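2-hydroxyisobutyryl-CoA synthetase (PDB 6HDY) belongs to the AMP-binding (ANL) superfamily of proteins, with a large AMP-binding domain followed by a smaller C-terminal domain. Local coordinates at residues A169-F172 with S173-G177; G180-A183 with G184-L188; A197-P200 with G201-A204; P222-A225 with I226-E230; C275-M278 with A279-P283. All coordinates share one frame; numbering follows the deposited sequence.

Overall arrangement
Contacts 1 and 5 form two parts of the pocket that holds 3HL or 8LQ; their centres lie about 13 Å apart, and M176 CE of contact 1 comes within 3.3 Å of S282 OG of contact 5. Contact 2 lies farther along helix 176-187, where L182 CD2 meets F172 CE1 of contact 1 at 3.7 Å. Contact 3 touches contact 1 through V171 CB and A197 O, 3.6 Å apart. Contacts 3 and 4, with centres about 12 Å apart, are joined by a probable hydrogen bond between S203 OG and Y224 OH at 3.0 Å. Contacts 1, 2 and 3 also meet the second subunit; contacts 3 and 5 are about 25 Å apart between centres.

Contact 1 (A169-F172 with S173-G177); sequences AAVF and SLYMG. With 3HL ((3S)-3-hydroxybutanoic acid), chain B; 8LQ ([[(2~{R},3~{S},4~{R},5~{R})-5-(6-aminopurin-9-yl)-3,4-bis(oxidanyl)oxolan-2-yl]methoxy-oxidanyl-phosphoryl] (3~{S})-3-oxidanylbutanoate), chain C.
A170 and V171 meet Y175 in a local, buried turn contact, where the chain leaves strand 165-168 and doubles back to start helix 176-187. The small methyl and the branched side chain line up beside the tyrosine without any cross-segment hydrogen bond. A170 CB approaches the rim of the ring, 4.3 Å from Y175 CE2 and close to the ring plane. V171 O comes to the same rim, in plane, at 4.0 Å from Y175 CD2; it is hydrogen-bonded to S178 OG. V171 CG1 lies 4.3 Å from Y175 CB, while the other branch turns back on the bend, with V171 CG2 4.0 Å from S173 CB. One face of the ring is covered by the backbone of the new helix: G177 N stands 3.6 Å above the ring plane, over its centre, a position that the lack of a side chain at G177 makes room for.

A chi1 of -176° turns the Y175 ring away from its own backbone N and sends the hydroxyl toward the ligands, where OH ends 2.7 Å from 8LQ OAE. 3HL and 8LQ overlap in the model and can only be alternative occupants, so each distance holds for one alternative. F465 packs edge-to-face on the same ring. At the bend, S173 OG is hydrogen-bonded to F195 O of the second subunit, and F172 packs edge-to-face on W179 of both subunits. This is the pattern of a ligand pocket at the C-terminal end of a parallel sheet, walled by a strand-to-helix loop and the first turn of the helix.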
# COMPACT_ATOMS: atom_id res chain seq x y z
N ALA A 169 7.41 -0.70 -6.01
CA ALA A 169 6.38 -0.16 -6.87
C ALA A 169 5.40 -1.21 -7.41
O ALA A 169 5.28 -1.42 -8.62
CB ALA A 169 7.02 0.65 -8.00
N ALA A 170 4.72 -1.89 -6.50
CA ALA A 170 3.63 -2.84 -6.76
C ALA A 170 2.54 -2.44 -5.77
O ALA A 170 2.86 -1.80 -4.76
CB ALA A 170 4.09 -4.28 -6.54
N VAL A 171 1.27 -2.73 -6.09
CA VAL A 171 0.11 -2.36 -5.29
C VAL A 171 0.19 -2.94 -3.87
O VAL A 171 0.51 -4.11 -3.69
CB VAL A 171 -1.25 -2.66 -6.02
CG1 VAL A 171 -1.41 -4.15 -6.34
CG2 VAL A 171 -2.45 -2.15 -5.23
N PHE A 172 -0.07 -2.11 -2.86
CA PHE A 172 -0.06 -2.52 -1.46
C PHE A 172 -1.50 -2.72 -1.05
O PHE A 172 -2.22 -1.75 -0.79
CB PHE A 172 0.65 -1.49 -0.58
CG PHE A 172 2.15 -1.58 -0.62
CD1 PHE A 172 2.84 -2.42 0.24
CD2 PHE A 172 2.88 -0.79 -1.51
CE1 PHE A 172 4.22 -2.49 0.20
CE2 PHE A 172 4.27 -0.89 -1.58
CZ PHE A 172 4.93 -1.73 -0.70
N SER A 173 -1.95 -3.95 -1.16
CA SER A 173 -3.34 -4.31 -0.88
C SER A 173 -3.37 -5.78 -0.45
O SER A 173 -2.52 -6.19 0.33
CB SER A 173 -4.19 -4.08 -2.14
OG SER A 173 -5.57 -4.33 -1.88
N LEU A 174 -4.30 -6.57 -1.01
CA LEU A 174 -4.42 -8.00 -0.78
C LEU A 174 -3.16 -8.72 -1.25
O LEU A 174 -2.70 -9.65 -0.60
CB LEU A 174 -5.64 -8.54 -1.56
CG LEU A 174 -7.01 -8.17 -1.02
CD1 LEU A 174 -8.05 -8.71 -1.92
CD2 LEU A 174 -7.21 -8.70 0.40
N TYR A 175 -2.60 -8.25 -2.37
CA TYR A 175 -1.43 -8.79 -3.07
C TYR A 175 -0.15 -8.89 -2.21
O TYR A 175 0.34 -7.89 -1.68
CB TYR A 175 -1.21 -7.94 -4.33
CG TYR A 175 -0.08 -8.44 -5.20
CD1 TYR A 175 -0.12 -9.70 -5.78
CD2 TYR A 175 1.03 -7.63 -5.46
CE1 TYR A 175 0.91 -10.15 -6.61
CE2 TYR A 175 2.06 -8.07 -6.30
CZ TYR A 175 1.99 -9.34 -6.86
OH TYR A 175 2.99 -9.79 -7.68
N MET A 176 0.43 -10.12 -2.12
CA MET A 176 1.60 -10.39 -1.27
C MET A 176 2.94 -9.86 -1.77
O MET A 176 3.84 -9.67 -0.94
CB MET A 176 1.74 -11.89 -0.98
CG MET A 176 0.68 -12.43 -0.03
SD MET A 176 0.69 -11.71 1.62
CE MET A 176 2.27 -12.26 2.27
N GLY A 177 3.07 -9.70 -3.09
CA GLY A 177 4.28 -9.27 -3.75
C GLY A 177 4.91 -8.04 -3.15
O GLY A 177 6.09 -8.06 -2.77
CA 3HL B . 3.26 -13.57 -6.65
CB 3HL B . 2.76 -13.54 -5.19
OG1 3HL B . 3.82 -13.58 -4.23
CG2 3HL B . 1.96 -12.31 -4.89
C 3HL B . 4.77 -13.57 -6.65
OA 3HL B . 5.36 -12.58 -6.25
OB 3HL B . 5.35 -14.77 -6.93
N9 8LQ C . 4.44 -15.97 -11.39
C8 8LQ C . 4.82 -15.35 -10.26
N7 8LQ C . 6.11 -15.06 -10.35
C5 8LQ C . 6.55 -15.53 -11.53
C6 8LQ C . 7.75 -15.47 -12.16
N6 8LQ C . 8.76 -14.91 -11.53
N1 8LQ C . 7.93 -16.01 -13.38
C2 8LQ C . 6.86 -16.61 -14.06
N3 8LQ C . 5.63 -16.59 -13.42
C4 8LQ C . 5.51 -16.08 -12.17
CAA 8LQ C . 3.37 -12.76 -4.65
CAZ 8LQ C . 4.40 -12.93 -5.79
OAE 8LQ C . 4.44 -11.74 -6.58
CAL 8LQ C . 4.06 -14.12 -6.71
CAS 8LQ C . 2.65 -13.98 -7.28
OAC 8LQ C . 2.43 -13.22 -8.22
OAQ 8LQ C . 1.67 -14.70 -6.61
PBC 8LQ C . 0.20 -14.94 -7.20
OAH 8LQ C . -0.44 -13.48 -7.27
OAD 8LQ C . -0.60 -15.88 -6.41
O5' 8LQ C . 0.45 -15.52 -8.65
C5' 8LQ C . 1.29 -16.67 -8.74
C4' 8LQ C . 1.45 -17.07 -10.18
O4' 8LQ C . 2.04 -15.96 -10.92
C3' 8LQ C . 2.44 -18.15 -10.23
O3' 8LQ C . 1.80 -19.43 -10.01
C2' 8LQ C . 2.97 -17.99 -11.66
O2' 8LQ C . 2.00 -18.49 -12.66
C1' 8LQ C . 3.08 -16.49 -11.76

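Contact 2 (G180-A183 with G184-L188); sequences GALA and GAERL
L182 and E186, one helical turn apart, lean obliquely over one another on the flank of helix 176-187. A chi1 of 168° puts L182 CG beside the carbonyl carbon, which swings the isobutyl end toward the following turn. E186 takes the other course, with CG beside the backbone N (chi1 -73°) and the chain extended beyond it, so that its carboxylate comes back across the leucine end. OE2 of E186 rests 3.6 Å from CD1 of L182, and the methylene CG of E186 lies 3.3 Å from L182 O. The leucine thus flanks the acid with hydrocarbon, while E186 OE2 finds its polar partner in H123 NE2 of the second subunit.

R187 points elsewhere: its CB is 3.5 Å from A183 O, but its guanidinium end leads off to N149 and Y25. A185 sets its methyl beside the backbone, CB 3.5 Å from A181 O.

Under these side chains runs a regular i to i+4 series; of the four bonds between G180-A183 and G184-R187, the shortest is E186 N to L182 O (2.9 Å, 165° at the hydrogen) and the longest G184 N to G180 O (3.3 Å). A183 packs on helix 141-157, whereas L182 and A185 face A192 of strand 191-193, as expected of the crossover helix in the beta-alpha-beta unit built from strands 165-168 and 191-193.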
# COMPACT_ATOMS: atom_id res chain seq x y z
N GLY A 180 5.88 -8.40 0.64
CA GLY A 180 7.06 -9.26 0.74
C GLY A 180 8.36 -8.57 0.41
O GLY A 180 9.36 -8.78 1.10
N ALA A 181 8.37 -7.72 -0.62
CA ALA A 181 9.58 -6.97 -0.99
C ALA A 181 9.86 -5.88 0.05
O ALA A 181 11.03 -5.62 0.38
CB ALA A 181 9.45 -6.36 -2.38
N LEU A 182 8.79 -5.24 0.56
CA LEU A 182 8.92 -4.23 1.60
C LEU A 182 9.53 -4.82 2.90
O LEU A 182 10.44 -4.20 3.48
CB LEU A 182 7.55 -3.59 1.88
CG LEU A 182 7.43 -2.72 3.13
CD1 LEU A 182 8.28 -1.46 3.01
CD2 LEU A 182 6.00 -2.39 3.41
N ALA A 183 9.02 -6.00 3.36
CA ALA A 183 9.48 -6.67 4.58
C ALA A 183 10.96 -7.04 4.49
O ALA A 183 11.67 -6.94 5.48
CB ALA A 183 8.63 -7.90 4.89
N GLY A 184 11.41 -7.44 3.30
CA GLY A 184 12.80 -7.78 3.02
C GLY A 184 13.68 -6.55 3.05
O GLY A 184 14.75 -6.57 3.66
N ALA A 185 13.22 -5.46 2.43
CA ALA A 185 13.92 -4.17 2.42
C ALA A 185 14.09 -3.62 3.85
O ALA A 185 15.19 -3.21 4.22
CB ALA A 185 13.17 -3.16 1.54
N GLU A 186 13.02 -3.68 4.66
CA GLU A 186 13.02 -3.27 6.07
C GLU A 186 14.06 -4.06 6.87
O GLU A 186 14.90 -3.46 7.57
CB GLU A 186 11.62 -3.46 6.70
CG GLU A 186 10.55 -2.45 6.24
CD GLU A 186 9.12 -2.67 6.70
OE1 GLU A 186 8.80 -3.76 7.22
OE2 GLU A 186 8.29 -1.75 6.55
N ARG A 187 14.03 -5.41 6.77
CA ARG A 187 14.96 -6.29 7.49
C ARG A 187 16.42 -6.13 6.97
O ARG A 187 17.38 -6.21 7.76
CB ARG A 187 14.49 -7.76 7.42
CG ARG A 187 15.40 -8.78 8.14
CD ARG A 187 15.68 -8.43 9.61
NE ARG A 187 16.67 -9.33 10.21
CZ ARG A 187 17.99 -9.14 10.20
NH1 ARG A 187 18.80 -10.02 10.75
NH2 ARG A 187 18.50 -8.06 9.62
N LEU A 188 16.58 -5.85 5.67
CA LEU A 188 17.90 -5.63 5.06
C LEU A 188 18.55 -4.32 5.55
O LEU A 188 19.74 -4.08 5.30
CB LEU A 188 17.76 -5.63 3.52
CG LEU A 188 19.04 -5.52 2.64
CD1 LEU A 188 20.13 -6.53 3.09
CD2 LEU A 188 18.68 -5.66 1.18

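Contact 3 (A197-P200 with G201-A204). With SO4 (sulfate ion), chain F.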
# COMPACT_ATOMS: atom_id res chain seq x y z
N ALA A 197 1.53 1.16 -6.31
CA ALA A 197 1.01 1.20 -7.67
C ALA A 197 -0.50 1.08 -7.61
O ALA A 197 -1.05 0.86 -6.53
CB ALA A 197 1.60 0.04 -8.49
N GLY A 198 -1.16 1.27 -8.75
CA GLY A 198 -2.60 1.07 -8.88
C GLY A 198 -3.47 2.27 -9.17
O GLY A 198 -4.52 2.12 -9.81
N ALA A 199 -3.07 3.45 -8.67
CA ALA A 199 -3.88 4.65 -8.84
C ALA A 199 -3.50 5.49 -10.05
O ALA A 199 -2.31 5.59 -10.35
CB ALA A 199 -3.86 5.51 -7.57
N PRO A 200 -4.49 6.07 -10.78
CA PRO A 200 -4.13 6.93 -11.93
C PRO A 200 -3.35 8.16 -11.45
O PRO A 200 -3.65 8.70 -10.37
CB PRO A 200 -5.49 7.31 -12.54
CG PRO A 200 -6.49 7.12 -11.44
CD PRO A 200 -5.96 6.01 -10.58
N GLY A 201 -2.32 8.50 -12.19
CA GLY A 201 -1.45 9.63 -11.87
C GLY A 201 -0.19 9.21 -11.13
O GLY A 201 0.74 10.00 -11.02
N MET A 202 -0.14 7.95 -10.67
CA MET A 202 1.00 7.44 -9.91
C MET A 202 2.30 7.34 -10.69
O MET A 202 3.36 7.71 -10.17
CB MET A 202 0.68 6.10 -9.25
CG MET A 202 -0.04 6.22 -7.94
SD MET A 202 -0.13 4.61 -7.12
CE MET A 202 -0.63 5.12 -5.53
N SER A 203 2.24 6.79 -11.92
CA SER A 203 3.41 6.55 -12.77
C SER A 203 4.11 7.83 -13.18
O SER A 203 5.35 7.88 -13.19
CB SER A 203 3.01 5.73 -13.99
OG SER A 203 2.23 4.62 -13.59
N ALA A 204 3.32 8.88 -13.50
CA ALA A 204 3.89 10.17 -13.88
C ALA A 204 4.62 10.77 -12.69
O ALA A 204 5.70 11.31 -12.85
CB ALA A 204 2.79 11.12 -14.37
S SO4 F . -1.74 6.10 -14.80
O1 SO4 F . -2.48 4.84 -14.83
O2 SO4 F . -2.67 7.20 -15.07
O3 SO4 F . -1.13 6.26 -13.47
O4 SO4 F . -0.68 6.07 -15.82
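M202 reaches back from the first turn of helix 202-213 to A197-A199 through both backbone and sulfur. The backbone bond runs from M202 N to A199 O at 3.2 Å, with the donor 36° out of the carbonyl plane rather than on a lone pair. A weak bond completes the grip, A199 N pointing at M202 SD over 3.5 Å with an N-H...S angle of 158°. A199 therefore gives its N-H to the side chain of M202 and takes the N-H of the same residue on its carbonyl. Farther back in the loop, G198 N is hydrogen-bonded to D464 OD2.

These bonds belong to a type II beta turn from A199 to M202 that leads into the helix, with G201 in the N-cap position. The glycine holds a positive phi, usual at the third residue of such a turn. In the chain the helix lies between strands 191-193 and 217-220, which flank strand 165-168 in the parallel sheet.

Contacts of carbon and sulfur come next. The methionine chain stays extended beyond CG (chi2 -171°), laying sulfur and terminal methyl along the preceding loop: M202 SD is 3.6 Å from A197 C, and M202 CE meets A199 CB at 3.8 Å. M202 CB sits 3.2 Å from A199 O. From the second subunit, V171 packs on M202, and G198 packs on A199 and P200.

The anion contacts involve a sulfate, probably from the crystallisation liquor, at the start of the helix. G201 N bonds to its O3 at 2.8 Å and to its O2 at 3.2 Å. The helix N-terminus probably favours the negative charge there.

Contact 4 (P222-A225 with I226-E230)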
# COMPACT_ATOMS: atom_id res chain seq x y z
N PRO A 222 7.55 -7.22 -14.33
CA PRO A 222 8.32 -6.86 -15.54
C PRO A 222 7.54 -5.95 -16.48
O PRO A 222 8.14 -5.10 -17.12
CB PRO A 222 8.65 -8.22 -16.18
CG PRO A 222 8.41 -9.24 -15.11
CD PRO A 222 7.35 -8.68 -14.23
N SER A 223 6.19 -6.11 -16.52
CA SER A 223 5.25 -5.29 -17.32
C SER A 223 5.30 -3.84 -16.86
O SER A 223 5.35 -2.95 -17.71
CB SER A 223 3.81 -5.79 -17.16
OG SER A 223 3.65 -7.02 -17.84
N TYR A 224 5.24 -3.60 -15.54
CA TYR A 224 5.29 -2.25 -15.00
C TYR A 224 6.57 -1.52 -15.35
O TYR A 224 6.50 -0.36 -15.75
CB TYR A 224 5.02 -2.19 -13.50
CG TYR A 224 4.79 -0.76 -13.03
CD1 TYR A 224 4.12 0.15 -13.84
CD2 TYR A 224 5.22 -0.34 -11.79
CE1 TYR A 224 3.87 1.45 -13.41
CE2 TYR A 224 5.00 0.97 -11.35
CZ TYR A 224 4.32 1.86 -12.17
OH TYR A 224 4.09 3.14 -11.75
N ALA A 225 7.73 -2.18 -15.21
CA ALA A 225 9.02 -1.59 -15.58
C ALA A 225 8.99 -1.07 -17.07
O ALA A 225 9.41 0.05 -17.32
CB ALA A 225 10.11 -2.62 -15.40
N ILE A 226 8.43 -1.86 -18.00
CA ILE A 226 8.30 -1.45 -19.40
C ILE A 226 7.40 -0.22 -19.50
O ILE A 226 7.80 0.76 -20.15
CB ILE A 226 7.87 -2.62 -20.35
CG1 ILE A 226 9.04 -3.60 -20.59
CG2 ILE A 226 7.38 -2.09 -21.73
CD1 ILE A 226 8.64 -5.02 -20.54
N HIS A 227 6.21 -0.25 -18.86
CA HIS A 227 5.25 0.86 -18.90
C HIS A 227 5.83 2.15 -18.34
O HIS A 227 5.64 3.22 -18.92
CB HIS A 227 3.92 0.48 -18.24
CG HIS A 227 2.96 1.63 -18.10
ND1 HIS A 227 2.65 2.45 -19.17
CD2 HIS A 227 2.27 2.05 -17.01
CE1 HIS A 227 1.78 3.33 -18.71
NE2 HIS A 227 1.52 3.14 -17.41
N LEU A 228 6.58 2.03 -17.23
CA LEU A 228 7.24 3.14 -16.56
C LEU A 228 8.29 3.86 -17.44
O LEU A 228 8.41 5.08 -17.34
CB LEU A 228 7.82 2.66 -15.21
CG LEU A 228 8.02 3.69 -14.12
CD1 LEU A 228 6.70 4.37 -13.75
CD2 LEU A 228 8.65 3.05 -12.91
N ALA A 229 9.01 3.11 -18.32
CA ALA A 229 10.00 3.72 -19.25
C ALA A 229 9.31 4.59 -20.31
O ALA A 229 9.83 5.64 -20.69
CB ALA A 229 10.85 2.64 -19.91
N GLU A 230 8.09 4.16 -20.76
CA GLU A 230 7.28 4.91 -21.73
C GLU A 230 6.78 6.14 -21.04
O GLU A 230 6.79 7.21 -21.63
CB GLU A 230 6.09 4.09 -22.24
CG GLU A 230 6.45 2.82 -22.99
CD GLU A 230 5.28 1.89 -23.21
OE1 GLU A 230 5.34 1.09 -24.17
OE2 GLU A 230 4.30 1.95 -22.43
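Y224 meets L228 and H227, the residues four and three places on in the same helix, with the outer part of its ring. L228 comes in obliquely, its CD1 3.8 Å from Y224 CZ and 3.5 Å from Y224 OH. H227 comes instead to the rim of the tyrosine, CD2 near the ring plane and 4.0 Å from Y224 CE1. All three side chains leave the helix with CG anti to the backbone N (chi1 -168° for Y224), which brings their ends together. The tyrosine hydroxyl has its polar partner in S203 of helix 202-213, which probably steadies the ring. E230 OE2, salt-bridged to R462, lies at the edge of the H227 imidazole.

Beneath them L228 N bonds to Y224 O at 2.8 Å, whereas I226 N to P222 O is weak at 3.4 Å. I226 CD1 stops 3.5 Å from that same P222 O.

Helix 222-234 links the parallel strands 217-220 and 246-249: Y224 and L228 pack on helix 202-213, A225 and I226 on helix 258-268, and P222 and A225 on F249 of strand 246-249.

Contact 5 (C275-M278 with A279-P283); sequences CGSM and AEMSP. With 8LQ ([[(2~{R},3~{S},4~{R},5~{R})-5-(6-aminopurin-9-yl)-3,4-bis(oxidanyl)oxolan-2-yl]methoxy-oxidanyl-phosphoryl] (3~{S})-3-oxidanylbutanoate), chain C; 3HL ((3S)-3-hydroxybutanoic acid), chain B.
The pocket that holds 8LQ or 3HL is lined by the loop after strand 271-274, where M278 and S277 pack against M281 round a tight bend. The two methionines lie side by side and point the same way, M278 CE 3.6 Å from M281 CG. Both pack on L340 and Y327, which lie on adjacent strands of the antiparallel sheet. S277 adds a polar contact, OG 3.4 Å from M281 CB. S277 OG is hydrogen-bonded to N286 OD1 and F284 O. E280 folds back at chi2 (78°), which sets OE1 3.6 Å from M278 CB.

A weak bond from M281 N to M278 O, bent to 131° at the hydrogen, spans the start of the bend. Next comes a type I beta turn from A279 to S282, where A279 O accepts both S282 OG at 3.0 Å and S282 N at 3.2 Å, from the same face of its carbonyl plane. The peptide before P283 is cis.

The backbone of the loop faces the ligand. C275 O accepts the adenine N6 of 8LQ at 2.8 Å. S277 O lies near the ribose C3', and A279 N is 3.3 Å from 8LQ OAQ. The backbone thus runs from adenine past ribose to the phosphate end. By position and by the glutamate E280, residues 275-280 are probably the counterpart of the fifth conserved core motif, the loop that lines the nucleotide pocket in ANL-superfamily proteins.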
# COMPACT_ATOMS: atom_id res chain seq x y z
N CYS A 275 12.46 -13.45 -9.60
CA CYS A 275 12.08 -14.09 -8.34
C CYS A 275 10.57 -14.36 -8.35
O CYS A 275 9.87 -13.83 -9.21
CB CYS A 275 12.52 -13.29 -7.10
SG CYS A 275 11.64 -11.73 -6.83
N GLY A 276 10.10 -15.15 -7.39
CA GLY A 276 8.68 -15.36 -7.21
C GLY A 276 8.11 -16.71 -7.55
O GLY A 276 8.19 -17.17 -8.68
N SER A 277 7.47 -17.32 -6.54
CA SER A 277 6.73 -18.57 -6.67
C SER A 277 5.25 -18.18 -6.67
O SER A 277 4.72 -17.79 -7.72
CB SER A 277 7.06 -19.53 -5.53
OG SER A 277 6.93 -18.92 -4.25
N MET A 278 4.60 -18.22 -5.49
CA MET A 278 3.18 -17.93 -5.27
C MET A 278 3.00 -17.16 -4.00
O MET A 278 3.86 -17.21 -3.13
CB MET A 278 2.39 -19.24 -5.17
CG MET A 278 2.70 -20.24 -6.30
SD MET A 278 1.80 -21.77 -6.07
CE MET A 278 2.85 -22.60 -5.45
N ALA A 279 1.86 -16.47 -3.87
CA ALA A 279 1.46 -15.70 -2.70
C ALA A 279 1.22 -16.62 -1.52
O ALA A 279 1.55 -16.27 -0.38
CB ALA A 279 0.18 -14.91 -3.03
N GLU A 280 0.66 -17.82 -1.79
CA GLU A 280 0.39 -18.86 -0.76
C GLU A 280 1.74 -19.32 -0.22
O GLU A 280 1.82 -19.76 0.92
CB GLU A 280 -0.31 -20.09 -1.37
CG GLU A 280 -1.75 -19.92 -1.82
CD GLU A 280 -1.96 -19.21 -3.15
OE1 GLU A 280 -0.97 -18.83 -3.81
OE2 GLU A 280 -3.14 -19.02 -3.52
N MET A 281 2.79 -19.19 -1.03
CA MET A 281 4.16 -19.60 -0.71
C MET A 281 5.07 -18.48 -0.19
O MET A 281 6.29 -18.65 -0.27
CB MET A 281 4.81 -20.31 -1.92
CG MET A 281 4.12 -21.57 -2.28
SD MET A 281 3.94 -22.61 -0.82
CE MET A 281 3.24 -23.82 -1.48
N SER A 282 4.52 -17.36 0.36
CA SER A 282 5.39 -16.33 0.94
C SER A 282 6.18 -17.01 2.05
O SER A 282 5.58 -17.78 2.80
CB SER A 282 4.61 -15.16 1.50
OG SER A 282 3.82 -14.56 0.49
N PRO A 283 7.52 -16.87 2.16
CA PRO A 283 8.44 -16.04 1.37
C PRO A 283 8.55 -16.52 -0.09
O PRO A 283 9.16 -17.55 -0.38
CB PRO A 283 9.75 -16.12 2.17
CG PRO A 283 9.70 -17.45 2.87
CD PRO A 283 8.23 -17.61 3.23
N9 8LQ C . 4.44 -15.97 -11.39
C8 8LQ C . 4.82 -15.35 -10.26
N7 8LQ C . 6.11 -15.06 -10.35
C5 8LQ C . 6.55 -15.53 -11.53
C6 8LQ C . 7.75 -15.47 -12.16
N6 8LQ C . 8.76 -14.91 -11.53
N1 8LQ C . 7.93 -16.01 -13.38
C2 8LQ C . 6.86 -16.61 -14.06
N3 8LQ C . 5.63 -16.59 -13.42
C4 8LQ C . 5.51 -16.08 -12.17
CAA 8LQ C . 3.37 -12.76 -4.65
CAZ 8LQ C . 4.40 -12.93 -5.79
OAE 8LQ C . 4.44 -11.74 -6.58
CAL 8LQ C . 4.06 -14.12 -6.71
CAS 8LQ C . 2.65 -13.98 -7.28
OAC 8LQ C . 2.43 -13.22 -8.22
OAQ 8LQ C . 1.67 -14.70 -6.61
PBC 8LQ C . 0.20 -14.94 -7.20
OAH 8LQ C . -0.44 -13.48 -7.27
OAD 8LQ C . -0.60 -15.88 -6.41
O5' 8LQ C . 0.45 -15.52 -8.65
C5' 8LQ C . 1.29 -16.67 -8.74
C4' 8LQ C . 1.45 -17.07 -10.18
O4' 8LQ C . 2.04 -15.96 -10.92
C3' 8LQ C . 2.44 -18.15 -10.23
O3' 8LQ C . 1.80 -19.43 -10.01
C2' 8LQ C . 2.97 -17.99 -11.66
O2' 8LQ C . 2.00 -18.49 -12.66
C1' 8LQ C . 3.08 -16.49 -11.76
CA 3HL B . 3.26 -13.57 -6.65
CB 3HL B . 2.76 -13.54 -5.19
OG1 3HL B . 3.82 -13.58 -4.23
CG2 3HL B . 1.96 -12.31 -4.89
C 3HL B . 4.77 -13.57 -6.65
OA 3HL B . 5.36 -12.58 -6.25
OB 3HL B . 5.35 -14.77 -6.93